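Local atomic coordinates of mandalate racemase/muconate lactonizing enzyme (Unidentified, PDB entry 4E4U), a protein that probably acts as an enolase-superfamily enzyme of the mandelate racemase and muconate lactonizing type, abstracting a proton next to a substrate carboxylate, with its true substrate not established. Residues His122-Ser127 with Asp355-Pro360; Ile306-Tyr311 with Leu331-Ile336. One frame throughout, in Å; residues are numbered along the deposited sequence. Where two conformers were deposited one is given.

Interaction 1: residues His122-Ser127 with Asp355-Pro360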
loop_
_atom_site.group_PDB
_atom_site.type_symbol
_atom_site.label_atom_id
_atom_site.label_comp_id
_atom_site.label_asym_id
_atom_site.label_seq_id
_atom_site.Cartn_x
_atom_site.Cartn_y
_atom_site.Cartn_z
ATOM N N HIS A 122 -20.674 1.422 -33.594
ATOM C CA HIS A 122 -21.989 0.835 -33.379
ATOM C C HIS A 122 -22.987 1.272 -34.429
ATOM O O HIS A 122 -23.094 2.459 -34.741
ATOM C CB HIS A 122 -22.495 1.229 -31.997
ATOM C CG HIS A 122 -21.522 0.912 -30.907
ATOM N ND1 HIS A 122 -21.292 -0.377 -30.476
ATOM C CD2 HIS A 122 -20.680 1.702 -30.208
ATOM C CE1 HIS A 122 -20.364 -0.363 -29.535
ATOM N NE2 HIS A 122 -19.976 0.890 -29.354
ATOM N N GLU A 123 -23.715 0.308 -34.975
ATOM C CA GLU A 123 -24.797 0.619 -35.894
ATOM C C GLU A 123 -26.023 1.118 -35.136
ATOM O O GLU A 123 -26.798 1.929 -35.652
ATOM C CB GLU A 123 -25.142 -0.598 -36.749
ATOM C CG GLU A 123 -23.998 -1.057 -37.650
ATOM C CD GLU A 123 -23.574 -0.005 -38.670
ATOM O OE1 GLU A 123 -24.377 0.897 -38.988
ATOM O OE2 GLU A 123 -22.428 -0.087 -39.161
ATOM N N ARG A 124 -26.201 0.630 -33.914
ATOM C CA ARG A 124 -27.266 1.114 -33.043
ATOM C C ARG A 124 -26.809 1.018 -31.595
ATOM O O ARG A 124 -25.879 0.273 -31.279
ATOM C CB ARG A 124 -28.548 0.320 -33.243
ATOM C CG ARG A 124 -28.414 -1.129 -32.877
ATOM C CD ARG A 124 -29.602 -1.934 -33.370
ATOM N NE ARG A 124 -29.345 -3.360 -33.225
ATOM C CZ ARG A 124 -30.288 -4.294 -33.227
ATOM N NH1 ARG A 124 -31.564 -3.951 -33.359
ATOM N NH2 ARG A 124 -29.955 -5.570 -33.091
ATOM N N LEU A 125 -27.480 1.754 -30.716
ATOM C CA LEU A 125 -27.025 1.905 -29.342
ATOM C C LEU A 125 -28.036 1.340 -28.361
ATOM O O LEU A 125 -29.175 1.806 -28.288
ATOM C CB LEU A 125 -26.804 3.381 -29.025
ATOM C CG LEU A 125 -25.807 4.122 -29.910
ATOM C CD1 LEU A 125 -25.829 5.607 -29.589
ATOM C CD2 LEU A 125 -24.409 3.549 -29.716
ATOM N N ARG A 126 -27.616 0.343 -27.594
ATOM C CA ARG A 126 -28.460 -0.189 -26.537
ATOM C C ARG A 126 -28.884 0.952 -25.615
ATOM O O ARG A 126 -28.070 1.802 -25.245
ATOM C CB ARG A 126 -27.700 -1.254 -25.742
ATOM C CG ARG A 126 -28.549 -1.983 -24.713
ATOM C CD ARG A 126 -27.693 -2.863 -23.822
ATOM N NE ARG A 126 -28.503 -3.542 -22.818
ATOM C CZ ARG A 126 -28.012 -4.208 -21.778
ATOM N NH1 ARG A 126 -26.696 -4.292 -21.597
ATOM N NH2 ARG A 126 -28.838 -4.788 -20.913
ATOM N N SER A 127 -30.159 0.976 -25.245
ATOM C CA SER A 127 -30.655 2.046 -24.391
ATOM C C SER A 127 -31.472 1.525 -23.214
ATOM O O SER A 127 -31.862 0.359 -23.179
ATOM C CB SER A 127 -31.475 3.048 -25.200
ATOM O OG SER A 127 -32.730 2.505 -25.540
ATOM N N ASP A 355 -37.056 -0.594 -31.069
ATOM C CA ASP A 355 -36.878 -1.917 -30.474
ATOM C C ASP A 355 -35.750 -1.967 -29.441
ATOM O O ASP A 355 -34.957 -2.912 -29.423
ATOM C CB ASP A 355 -36.634 -2.958 -31.573
ATOM C CG ASP A 355 -36.912 -4.378 -31.109
ATOM O OD1 ASP A 355 -37.611 -4.541 -30.091
ATOM O OD2 ASP A 355 -36.456 -5.326 -31.783
ATOM N N GLY A 356 -35.663 -0.949 -28.589
ATOM C CA GLY A 356 -34.673 -0.947 -27.526
ATOM C C GLY A 356 -33.390 -0.203 -27.829
ATOM O O GLY A 356 -32.550 -0.056 -26.943
ATOM N N TYR A 357 -33.235 0.271 -29.063
ATOM C CA TYR A 357 -31.987 0.904 -29.471
ATOM C C TYR A 357 -32.179 2.300 -30.027
ATOM O O TYR A 357 -33.184 2.594 -30.662
ATOM C CB TYR A 357 -31.275 0.075 -30.540
ATOM C CG TYR A 357 -31.027 -1.359 -30.166
ATOM C CD1 TYR A 357 -31.989 -2.328 -30.423
ATOM C CD2 TYR A 357 -29.829 -1.753 -29.580
ATOM C CE1 TYR A 357 -31.780 -3.646 -30.098
ATOM C CE2 TYR A 357 -29.606 -3.087 -29.245
ATOM C CZ TYR A 357 -30.592 -4.026 -29.512
ATOM O OH TYR A 357 -30.411 -5.356 -29.203
ATOM N N ILE A 358 -31.190 3.153 -29.793
ATOM C CA ILE A 358 -31.117 4.433 -30.469
ATOM C C ILE A 358 -30.389 4.238 -31.794
ATOM O O ILE A 358 -29.352 3.566 -31.842
ATOM C CB ILE A 358 -30.365 5.458 -29.612
ATOM C CG1 ILE A 358 -31.152 5.728 -28.332
ATOM C CG2 ILE A 358 -30.128 6.747 -30.395
ATOM C CD1 ILE A 358 -30.332 6.387 -27.233
ATOM N N ILE A 359 -30.928 4.819 -32.863
ATOM C CA ILE A 359 -30.291 4.755 -34.171
ATOM C C ILE A 359 -29.616 6.091 -34.453
ATOM O O ILE A 359 -30.300 7.085 -34.669
ATOM C CB ILE A 359 -31.331 4.495 -35.279
ATOM C CG1 ILE A 359 -32.224 3.305 -34.911
ATOM C CG2 ILE A 359 -30.640 4.321 -36.631
ATOM C CD1 ILE A 359 -31.468 2.018 -34.666
ATOM N N PRO A 360 -28.273 6.128 -34.438
ATOM C CA PRO A 360 -27.573 7.409 -34.623
ATOM C C PRO A 360 -27.858 8.072 -35.964
ATOM O O PRO A 360 -28.005 7.398 -36.985
ATOM C CB PRO A 360 -26.094 7.016 -34.555
ATOM C CG PRO A 360 -26.080 5.750 -33.750
ATOM C CD PRO A 360 -27.339 5.029 -34.149
HETATM O O HOH W 1 -32.424 -1.728 -24.690
#
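A short beta hairpin laid against the first strand of a barrel makes this contact: strand 357-359 runs antiparallel along 125-127, pairing Leu-125 with Ile-358 and Arg-126 with Tyr-357. Leu-125 and Ile-358 are the hydrogen-bonded pair, with Leu-125 N to Ile-358 O at 2.8 Å and Ile-358 N to Leu-125 O at 2.9 Å. Their side chains share one face of the sheet, where helix 314-325 packs on both.

The other face carries Tyr-357, and Arg-124 lies over its ring. A chi1 of 63° starts the Arg-124 chain toward Tyr-357, and its extended run from CG to NE carries CD over the phenol before the guanidinium settles flat on it, the planes 19° apart. Arg-124 CZ is 3.8 Å from the centroid of the Tyr-357 ring, a cation-pi contact, and Arg-124 CD adds a CH-pi contact. Asp-396 of the second subunit takes both polar ends, through a salt bridge to Arg-124 NH2 and a hydrogen bond to Tyr-357 OH, so the stack belongs to the subunit interface.

In the (beta/alpha)7-beta barrel of the enolase superfamily, strand 125-130 starts the barrel, and the hairpin of strands 352-354 and 357-359 comes after its last strand. Asp-355 and Gly-356 form the turn, both with positive phi.

Gly-356 O is held by a backbone N-H and a water. Ser-127 N lies 3.1 Å from Gly-356 O, nearly along the C=O axis; the water donates to Gly-356 O and, at 2.6 Å, to Ser-127 O. In the conformer given, one of two, Ser-127 OG adds a bond to Gly-356 O from well above the carbonyl plane, and it also bonds to Trp-353 NE1.

Interaction 2: residues Ile306-Tyr311 with Leu331-Ile336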
loop_
_atom_site.group_PDB
_atom_site.type_symbol
_atom_site.label_atom_id
_atom_site.label_comp_id
_atom_site.label_asym_id
_atom_site.label_seq_id
_atom_site.Cartn_x
_atom_site.Cartn_y
_atom_site.Cartn_z
ATOM N N ILE A 306 -18.519 2.969 -20.321
ATOM C CA ILE A 306 -19.289 4.200 -20.183
ATOM C C ILE A 306 -20.766 3.952 -20.450
ATOM O O ILE A 306 -21.146 3.149 -21.304
ATOM C CB ILE A 306 -18.776 5.368 -21.066
ATOM C CG1 ILE A 306 -19.103 5.135 -22.544
ATOM C CG2 ILE A 306 -17.284 5.607 -20.835
ATOM C CD1 ILE A 306 -18.946 6.378 -23.393
ATOM N N ALA A 307 -21.588 4.636 -19.671
ATOM C CA ALA A 307 -23.038 4.571 -19.791
ATOM C C ALA A 307 -23.546 5.986 -19.571
ATOM O O ALA A 307 -23.926 6.348 -18.454
ATOM C CB ALA A 307 -23.618 3.628 -18.753
ATOM N N PRO A 308 -23.518 6.814 -20.624
ATOM C CA PRO A 308 -23.762 8.242 -20.395
ATOM C C PRO A 308 -25.135 8.540 -19.805
ATOM O O PRO A 308 -26.152 7.928 -20.158
ATOM C CB PRO A 308 -23.627 8.855 -21.790
ATOM C CG PRO A 308 -22.745 7.902 -22.534
ATOM C CD PRO A 308 -23.136 6.537 -22.019
ATOM N N HIS A 309 -25.129 9.501 -18.890
ATOM C CA HIS A 309 -26.323 9.963 -18.206
ATOM C C HIS A 309 -27.086 10.939 -19.087
ATOM O O HIS A 309 -26.492 11.701 -19.861
ATOM C CB HIS A 309 -25.901 10.665 -16.912
ATOM C CG HIS A 309 -26.990 11.463 -16.269
ATOM N ND1 HIS A 309 -27.187 12.801 -16.533
ATOM C CD2 HIS A 309 -27.921 11.122 -15.346
ATOM C CE1 HIS A 309 -28.209 13.243 -15.821
ATOM N NE2 HIS A 309 -28.669 12.244 -15.093
ATOM N N LEU A 310 -28.405 10.933 -18.955
ATOM C CA LEU A 310 -29.226 11.899 -19.659
ATOM C C LEU A 310 -30.480 12.210 -18.841
ATOM O O LEU A 310 -31.323 11.341 -18.628
ATOM C CB LEU A 310 -29.588 11.362 -21.048
ATOM C CG LEU A 310 -29.698 12.368 -22.191
ATOM C CD1 LEU A 310 -30.855 13.327 -21.951
ATOM C CD2 LEU A 310 -28.385 13.122 -22.377
ATOM N N TYR A 311 -30.581 13.448 -18.364
ATOM C CA TYR A 311 -31.811 13.935 -17.751
ATOM C C TYR A 311 -31.959 15.391 -18.149
ATOM O O TYR A 311 -31.865 16.303 -17.325
ATOM C CB TYR A 311 -31.820 13.778 -16.223
ATOM C CG TYR A 311 -33.225 13.924 -15.675
ATOM C CD1 TYR A 311 -34.197 12.970 -15.960
ATOM C CD2 TYR A 311 -33.598 15.028 -14.916
ATOM C CE1 TYR A 311 -35.491 13.098 -15.495
ATOM C CE2 TYR A 311 -34.902 15.162 -14.439
ATOM C CZ TYR A 311 -35.837 14.191 -14.731
ATOM O OH TYR A 311 -37.131 14.310 -14.269
ATOM N N LEU A 331 -21.434 0.758 -22.878
ATOM C CA LEU A 331 -22.382 -0.205 -22.303
ATOM C C LEU A 331 -23.819 0.052 -22.739
ATOM O O LEU A 331 -24.467 -0.819 -23.318
ATOM C CB LEU A 331 -22.306 -0.176 -20.773
ATOM C CG LEU A 331 -23.325 -1.003 -19.979
ATOM C CD1 LEU A 331 -23.252 -2.482 -20.354
ATOM C CD2 LEU A 331 -23.125 -0.826 -18.478
ATOM N N ILE A 332 -24.326 1.249 -22.459
ATOM C CA ILE A 332 -25.738 1.546 -22.682
ATOM C C ILE A 332 -25.941 3.054 -22.577
ATOM O O ILE A 332 -25.167 3.740 -21.905
ATOM C CB ILE A 332 -26.608 0.792 -21.636
ATOM C CG1 ILE A 332 -28.072 0.676 -22.068
ATOM C CG2 ILE A 332 -26.444 1.401 -20.238
ATOM C CD1 ILE A 332 -28.837 -0.329 -21.216
ATOM N N GLN A 333 -26.979 3.565 -23.234
ATOM C CA GLN A 333 -27.271 4.996 -23.236
ATOM C C GLN A 333 -28.606 5.263 -22.573
ATOM O O GLN A 333 -29.620 4.681 -22.948
ATOM C CB GLN A 333 -27.287 5.541 -24.668
ATOM C CG GLN A 333 -27.828 6.965 -24.797
ATOM C CD GLN A 333 -26.938 8.012 -24.151
ATOM O OE1 GLN A 333 -25.744 8.095 -24.445
ATOM N NE2 GLN A 333 -27.515 8.822 -23.270
ATOM N N GLU A 334 -28.606 6.151 -21.588
ATOM C CA GLU A 334 -29.845 6.531 -20.942
ATOM C C GLU A 334 -30.752 7.230 -21.935
ATOM O O GLU A 334 -30.332 8.154 -22.647
ATOM C CB GLU A 334 -29.590 7.451 -19.747
ATOM C CG GLU A 334 -30.863 7.772 -18.962
ATOM C CD GLU A 334 -30.587 8.269 -17.553
ATOM O OE1 GLU A 334 -29.466 8.760 -17.304
ATOM O OE2 GLU A 334 -31.492 8.152 -16.695
ATOM N N SER A 335 -31.998 6.779 -21.988
ATOM C CA SER A 335 -33.014 7.412 -22.810
ATOM C C SER A 335 -34.160 7.871 -21.942
ATOM O O SER A 335 -34.461 7.257 -20.920
ATOM C CB SER A 335 -33.511 6.444 -23.875
ATOM O OG SER A 335 -32.441 6.082 -24.714
ATOM N N ILE A 336 -34.792 8.968 -22.341
ATOM C CA ILE A 336 -35.965 9.443 -21.629
ATOM C C ILE A 336 -37.166 8.871 -22.362
ATOM O O ILE A 336 -37.589 9.385 -23.398
ATOM C CB ILE A 336 -35.985 10.973 -21.512
ATOM C CG1 ILE A 336 -34.756 11.426 -20.712
ATOM C CG2 ILE A 336 -37.262 11.431 -20.832
ATOM C CD1 ILE A 336 -34.579 12.925 -20.588
HETATM O O HOH W 2 -32.888 10.320 -16.636
#
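Glu-334, on the eighth strand (333-335) of the (beta/alpha)7-beta barrel, reaches across to Leu-310 in the loop that follows the seventh (305-306); a beta-alpha-beta crossover through helix 314-325 joins the two strands. The two segments point almost the same way, 7° apart. With CG anti to the backbone N (chi1 -175°) and the chain extended beyond it, the Glu-334 carboxylate arrives at the backbone of that loop. Leu-310 N bonds to Glu-334 OE1 at 2.9 Å, nearly straight, but meets it from above the carboxylate plane.

His-309 lies alongside Glu-334, the two pointing the same way with ring and carboxylate planes 80° apart; His-309 CD2 is 3.4 Å from Glu-334 OE1. His-309 ND1 is hydrogen-bonded to Asn-282, and the ring of Tyr-41 meets the imidazole.

Gln-333 goes the other way, into the layer between barrel and helix. Bent at chi2, it crosses Pro-308 at about a right angle, and its OE1 lies 3.5 Å from Pro-308 CB. Both ends of this buried amide are satisfied: OE1 by Ser-320 of the helix, and Gln-333 NE2 by the next residue's carbonyl, Glu-334 O, at 3.0 Å and within the amide plane.

Leu-310 and Ile-336 also cross at about a right angle, touching through their CD1 methyls, and Ala-307 CB meets Ile-332 CG2. Backbone links are sparse: Leu-331 N bonds to Ile-306 O at 2.9 Å, and Glu-334 N reaches Pro-308 O weakly. A water joins the two segments, donating to Leu-310 O at 2.7 Å and to Glu-334 OE2 at 2.6 Å.

Overall arrangement
Both interactions reach the same sheet, since strands 125-130 and 333-335 are neighbours in it: Arg-126 O lies 2.9 Å from Gln-333 N, probably a hydrogen bond. Interaction 2 is the deeper; its centre lies about 6 Å from the centre of the chain, that of interaction 1 about 17 Å. Interaction 1 is mostly buried too, though Arg-124 is exposed. There, regular antiparallel pairing does the holding, and an arginine on a tyrosine faces the second subunit. Near the centre of the chain the segments share few backbone bonds; the Glu-334 carboxylate bonds across, while the Gln-333 amide packs on Pro-308. Helix 314-325 covers apolar side chains of both.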